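Local coordinates for aryl esterase (Mycobacterium smegmatis, PDB 2Q0Q), which hydrolyses aryl esters and catalyses acyl transfer to alcohols in water, as an oligomeric member of the SGNH hydrolase group, at residues His147-Phe150 against Gln151-Phe154; Gln159-Thr162 against Glu163-Arg166. One frame throughout, in Å; residues are numbered along the deposited sequence.

Contact 1. Residues His147-Phe150 against Gln151-Phe154; sequences HPWF and QLIF
Trp-149 and Ile-153, one helical turn apart, make the closest side-chain contact in this short helix. The CG2 methyl of Ile-153 stands 3.2 Å above the indole plane, toward the rim, and is 3.4 Å from CE2 of Trp-149; the two side chains cross at about a right angle. The indole is brought there by a first torsion of -179°, which sets CG opposite the backbone N. The other branch of Ile-153 serves a second aromatic: CD1 meets the edge of the Phe-150 ring in its plane, 4.0 Å from CD2 of Phe-150, with the side chains lying side by side. One isoleucine thus touches two rings, with a different branch for each. Leu-152 CD1 adds a looser contact at 4.1 Å from Trp-149 CE3.

Polar bonds build the frame. His-147 is the N-cap, and its ND1 accepts from Trp-149 N at 3.1 Å, with the donor in the imidazole plane. Two nearly straight helical bonds follow, Gln-151 N to His-147 O at 2.9 Å and Ile-153 N to Trp-149 O at 3.0 Å. A further bond, from Phe-154 N to Phe-150 O, spans the point where the chain leaves helical geometry.

This contact on helix 148-153 lies about 21 Å (centre to centre) from the middle of the chain and is partly covered by a second subunit, whose Phe-174 ring meets His-147, Trp-149 and Phe-150. Within the chain, Phe-150 and Phe-154 pack on Ile-194, and the backbone of Ile-153 bonds to that of Ala-98.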
loop_
_atom_site.group_PDB
_atom_site.type_symbol
_atom_site.label_atom_id
_atom_site.label_comp_id
_atom_site.label_asym_id
_atom_site.label_seq_id
_atom_site.Cartn_x
_atom_site.Cartn_y
_atom_site.Cartn_z
ATOM N N HIS G 147 -6.680 35.534 -14.169
ATOM C CA HIS G 147 -5.606 34.665 -14.662
ATOM C C HIS G 147 -6.163 33.344 -15.210
ATOM O O HIS G 147 -6.862 32.639 -14.475
ATOM C CB HIS G 147 -4.570 34.332 -13.569
ATOM C CG HIS G 147 -3.244 33.957 -14.137
ATOM N ND1 HIS G 147 -3.026 32.763 -14.793
ATOM C CD2 HIS G 147 -2.086 34.648 -14.216
ATOM C CE1 HIS G 147 -1.786 32.738 -15.244
ATOM N NE2 HIS G 147 -1.195 33.868 -14.904
ATOM N N PRO G 148 -5.827 32.984 -16.478
ATOM C CA PRO G 148 -6.375 31.746 -17.069
ATOM C C PRO G 148 -6.053 30.469 -16.312
ATOM O O PRO G 148 -6.852 29.528 -16.360
ATOM C CB PRO G 148 -5.767 31.714 -18.473
ATOM C CG PRO G 148 -4.524 32.585 -18.378
ATOM C CD PRO G 148 -4.942 33.688 -17.428
ATOM N N TRP G 149 -4.878 30.397 -15.664
ATOM C CA TRP G 149 -4.516 29.202 -14.902
ATOM C C TRP G 149 -5.387 29.088 -13.668
ATOM O O TRP G 149 -5.900 28.018 -13.385
ATOM C CB TRP G 149 -3.030 29.162 -14.493
ATOM C CG TRP G 149 -2.729 27.893 -13.740
ATOM C CD1 TRP G 149 -2.389 27.776 -12.424
ATOM C CD2 TRP G 149 -2.805 26.561 -14.255
ATOM N NE1 TRP G 149 -2.252 26.453 -12.080
ATOM C CE2 TRP G 149 -2.500 25.680 -13.185
ATOM C CE3 TRP G 149 -3.135 26.017 -15.508
ATOM C CZ2 TRP G 149 -2.476 24.295 -13.343
ATOM C CZ3 TRP G 149 -3.102 24.623 -15.657
ATOM C CH2 TRP G 149 -2.803 23.796 -14.582
ATOM N N PHE G 150 -5.550 30.173 -12.921
ATOM C CA PHE G 150 -6.520 30.162 -11.817
ATOM C C PHE G 150 -7.943 29.847 -12.299
ATOM O O PHE G 150 -8.634 29.047 -11.689
ATOM C CB PHE G 150 -6.544 31.467 -11.038
ATOM C CG PHE G 150 -5.470 31.613 -9.982
ATOM C CD1 PHE G 150 -4.902 32.873 -9.776
ATOM C CD2 PHE G 150 -5.043 30.534 -9.162
ATOM C CE1 PHE G 150 -3.950 33.078 -8.801
ATOM C CE2 PHE G 150 -4.097 30.745 -8.182
ATOM C CZ PHE G 150 -3.539 32.021 -8.007
ATOM N N GLN G 151 -8.384 30.473 -13.387
ATOM C CA GLN G 151 -9.697 30.125 -13.929
ATOM C C GLN G 151 -9.842 28.615 -14.160
ATOM O O GLN G 151 -10.890 28.055 -13.896
ATOM C CB GLN G 151 -9.947 30.871 -15.250
ATOM C CG GLN G 151 -10.088 32.355 -15.138
ATOM C CD GLN G 151 -10.508 32.998 -16.470
ATOM O OE1 GLN G 151 -11.566 32.664 -17.025
ATOM N NE2 GLN G 151 -9.710 33.933 -16.968
ATOM N N LEU G 152 -8.780 27.972 -14.653
ATOM C CA LEU G 152 -8.809 26.546 -14.985
ATOM C C LEU G 152 -8.900 25.694 -13.736
ATOM O O LEU G 152 -9.792 24.838 -13.630
ATOM C CB LEU G 152 -7.573 26.120 -15.792
ATOM C CG LEU G 152 -7.690 26.382 -17.294
ATOM C CD1 LEU G 152 -6.334 26.543 -17.970
ATOM C CD2 LEU G 152 -8.530 25.278 -17.977
ATOM N N ILE G 153 -7.975 25.898 -12.796
ATOM C CA ILE G 153 -7.924 25.001 -11.621
ATOM C C ILE G 153 -9.147 25.173 -10.714
ATOM O O ILE G 153 -9.542 24.242 -9.992
ATOM C CB ILE G 153 -6.614 25.127 -10.783
ATOM C CG1 ILE G 153 -6.501 26.485 -10.103
ATOM C CG2 ILE G 153 -5.382 24.867 -11.657
ATOM C CD1 ILE G 153 -5.353 26.596 -9.136
ATOM N N PHE G 154 -9.750 26.356 -10.745
ATOM C CA PHE G 154 -10.930 26.616 -9.928
ATOM C C PHE G 154 -12.270 26.523 -10.679
ATOM O O PHE G 154 -13.290 26.926 -10.149
ATOM C CB PHE G 154 -10.811 27.993 -9.260
ATOM C CG PHE G 154 -10.033 27.985 -7.974
ATOM C CD1 PHE G 154 -8.758 28.549 -7.880
ATOM C CD2 PHE G 154 -10.574 27.384 -6.849
ATOM C CE1 PHE G 154 -8.048 28.517 -6.653
ATOM C CE2 PHE G 154 -9.872 27.343 -5.650
ATOM C CZ PHE G 154 -8.613 27.918 -5.548
#

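Contact 2. Residues Gln159-Thr162 against Glu163-Arg166; sequences QKTT and ELAR
The carboxylate of Glu-163 and the amide of Gln-159 lie with their planes 20° apart, Gln-159 NE2 being 3.6 Å from Glu-163 OE1, a close approach of amide and carboxylate. At its other oxygen the carboxylate meets the edge of the Arg-166 guanidinium. Glu-163 OE2 lies in the guanidinium plane and receives both NE and NH2 of Arg-166, each at 3.3 Å, so that a single oxygen takes a side-on, two-nitrogen salt bridge. NE approaches nearly along the C-O axis, whereas NH2 comes from the anti side. A bend in the glutamate chain (chi2 -54°) folds the carboxylate back beside Thr-162.

The single proton of Thr-162 OG1 has two acceptors within reach, Gln-159 O at 2.8 Å and Glu-163 OE1 at 3.1 Å. The first torsion of Thr-162, 72°, places OG1 between the backbone N and the carbonyl carbon, where it can reach either.

The backbone shows how one helix can pass into another. Glu-163 N bonds to Lys-160 O at 3.0 Å, and a type I turn runs from Thr-161 to Leu-164, with only a weak bond from Leu-164 N to Thr-161 O. Two waters bridge the opened turn: one donates to Thr-161 O and accepts from Ala-165 N, the other links Thr-162 O to Arg-166 N in the same way.

This joint connects helix 157-161 to helix 164-175. Glu-163 and Leu-164 pack on Pro-104 and Ile-107 of helix 104-119, while Lys-160 NZ bonds to Arg-102 O and Thr-161 OG1 bonds to both Glu-158 O and Leu-142 N.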
loop_
_atom_site.group_PDB
_atom_site.type_symbol
_atom_site.label_atom_id
_atom_site.label_comp_id
_atom_site.label_asym_id
_atom_site.label_seq_id
_atom_site.Cartn_x
_atom_site.Cartn_y
_atom_site.Cartn_z
ATOM N N GLN G 159 -19.138 28.320 -7.426
ATOM C CA GLN G 159 -20.425 27.763 -7.077
ATOM C C GLN G 159 -20.336 26.892 -5.839
ATOM O O GLN G 159 -21.233 26.900 -5.014
ATOM C CB GLN G 159 -21.037 26.977 -8.236
ATOM C CG GLN G 159 -22.471 26.529 -7.978
ATOM C CD GLN G 159 -23.408 27.670 -7.611
ATOM O OE1 GLN G 159 -23.416 28.721 -8.261
ATOM N NE2 GLN G 159 -24.223 27.462 -6.562
ATOM N N LYS G 160 -19.250 26.148 -5.698
ATOM C CA LYS G 160 -19.079 25.310 -4.508
ATOM C C LYS G 160 -18.879 26.152 -3.242
ATOM O O LYS G 160 -19.475 25.872 -2.209
ATOM C CB LYS G 160 -17.926 24.322 -4.716
ATOM C CG LYS G 160 -18.217 23.305 -5.784
ATOM C CD LYS G 160 -17.013 22.448 -6.091
ATOM C CE LYS G 160 -17.282 21.421 -7.211
ATOM N NZ LYS G 160 -16.133 20.575 -7.570
ATOM N N THR G 161 -18.060 27.198 -3.322
ATOM C CA THR G 161 -17.757 28.018 -2.134
ATOM C C THR G 161 -18.976 28.769 -1.627
ATOM O O THR G 161 -19.058 29.058 -0.439
ATOM C CB THR G 161 -16.617 29.020 -2.368
ATOM O OG1 THR G 161 -16.903 29.863 -3.491
ATOM C CG2 THR G 161 -15.305 28.282 -2.611
ATOM N N THR G 162 -19.916 29.068 -2.513
ATOM C CA THR G 162 -21.172 29.724 -2.078
ATOM C C THR G 162 -22.008 28.811 -1.162
ATOM O O THR G 162 -22.894 29.279 -0.467
ATOM C CB THR G 162 -22.068 30.144 -3.257
ATOM O OG1 THR G 162 -22.649 28.984 -3.871
ATOM C CG2 THR G 162 -21.304 30.981 -4.288
ATOM N N GLU G 163 -21.751 27.504 -1.198
ATOM C CA GLU G 163 -22.483 26.510 -0.386
ATOM C C GLU G 163 -21.826 26.152 0.948
ATOM O O GLU G 163 -22.431 25.443 1.755
ATOM C CB GLU G 163 -22.687 25.224 -1.183
ATOM C CG GLU G 163 -23.426 25.436 -2.510
ATOM C CD GLU G 163 -24.743 26.155 -2.319
ATOM O OE1 GLU G 163 -24.982 27.178 -3.013
ATOM O OE2 GLU G 163 -25.542 25.693 -1.473
ATOM N N LEU G 164 -20.608 26.628 1.181
ATOM C CA LEU G 164 -19.848 26.164 2.353
ATOM C C LEU G 164 -20.402 26.716 3.657
ATOM O O LEU G 164 -20.405 26.036 4.673
ATOM C CB LEU G 164 -18.372 26.498 2.209
ATOM C CG LEU G 164 -17.681 25.731 1.078
ATOM C CD1 LEU G 164 -16.247 26.182 0.908
ATOM C CD2 LEU G 164 -17.750 24.247 1.323
ATOM N N ALA G 165 -20.903 27.956 3.652
ATOM C CA ALA G 165 -21.514 28.462 4.865
ATOM C C ALA G 165 -22.696 27.565 5.261
ATOM O O ALA G 165 -22.870 27.244 6.444
ATOM C CB ALA G 165 -21.971 29.900 4.688
ATOM N N ARG G 166 -23.493 27.146 4.275
ATOM C CA ARG G 166 -24.638 26.298 4.561
ATOM C C ARG G 166 -24.234 24.935 5.129
ATOM O O ARG G 166 -24.750 24.511 6.166
ATOM C CB ARG G 166 -25.484 26.092 3.298
ATOM C CG ARG G 166 -26.737 25.278 3.563
ATOM C CD ARG G 166 -27.674 25.266 2.384
ATOM N NE ARG G 166 -27.067 24.633 1.211
ATOM C CZ ARG G 166 -27.025 23.318 0.992
ATOM N NH1 ARG G 166 -27.538 22.457 1.870
ATOM N NH2 ARG G 166 -26.451 22.849 -0.119
HETATM O O HOH W 1 -20.625 30.181 1.552
HETATM O O HOH W 2 -24.050 28.740 1.861
#

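Contacts 1 and 2 follow in series along the chain, their centres 19 Å apart and their nearest atoms about 6 Å, without touching. They are nevertheless joined through the octamer: Arg-166 of contact 2 packs on Leu-152 of a neighbouring subunit, a residue of that subunit's contact 1. Contact 1 also lies near the probable active site. Phe-150 touches part of what is probably the Ser-His-Asp triad (Ser-11, His-195, Asp-192) expected of an SGNH hydrolase, and the side chain of Phe-154 is about 4 Å from a sulfate ion, probably from the crystallisation liquor. Both contacts take part in subunit packing, but only contact 1 is placed beside the probable active site.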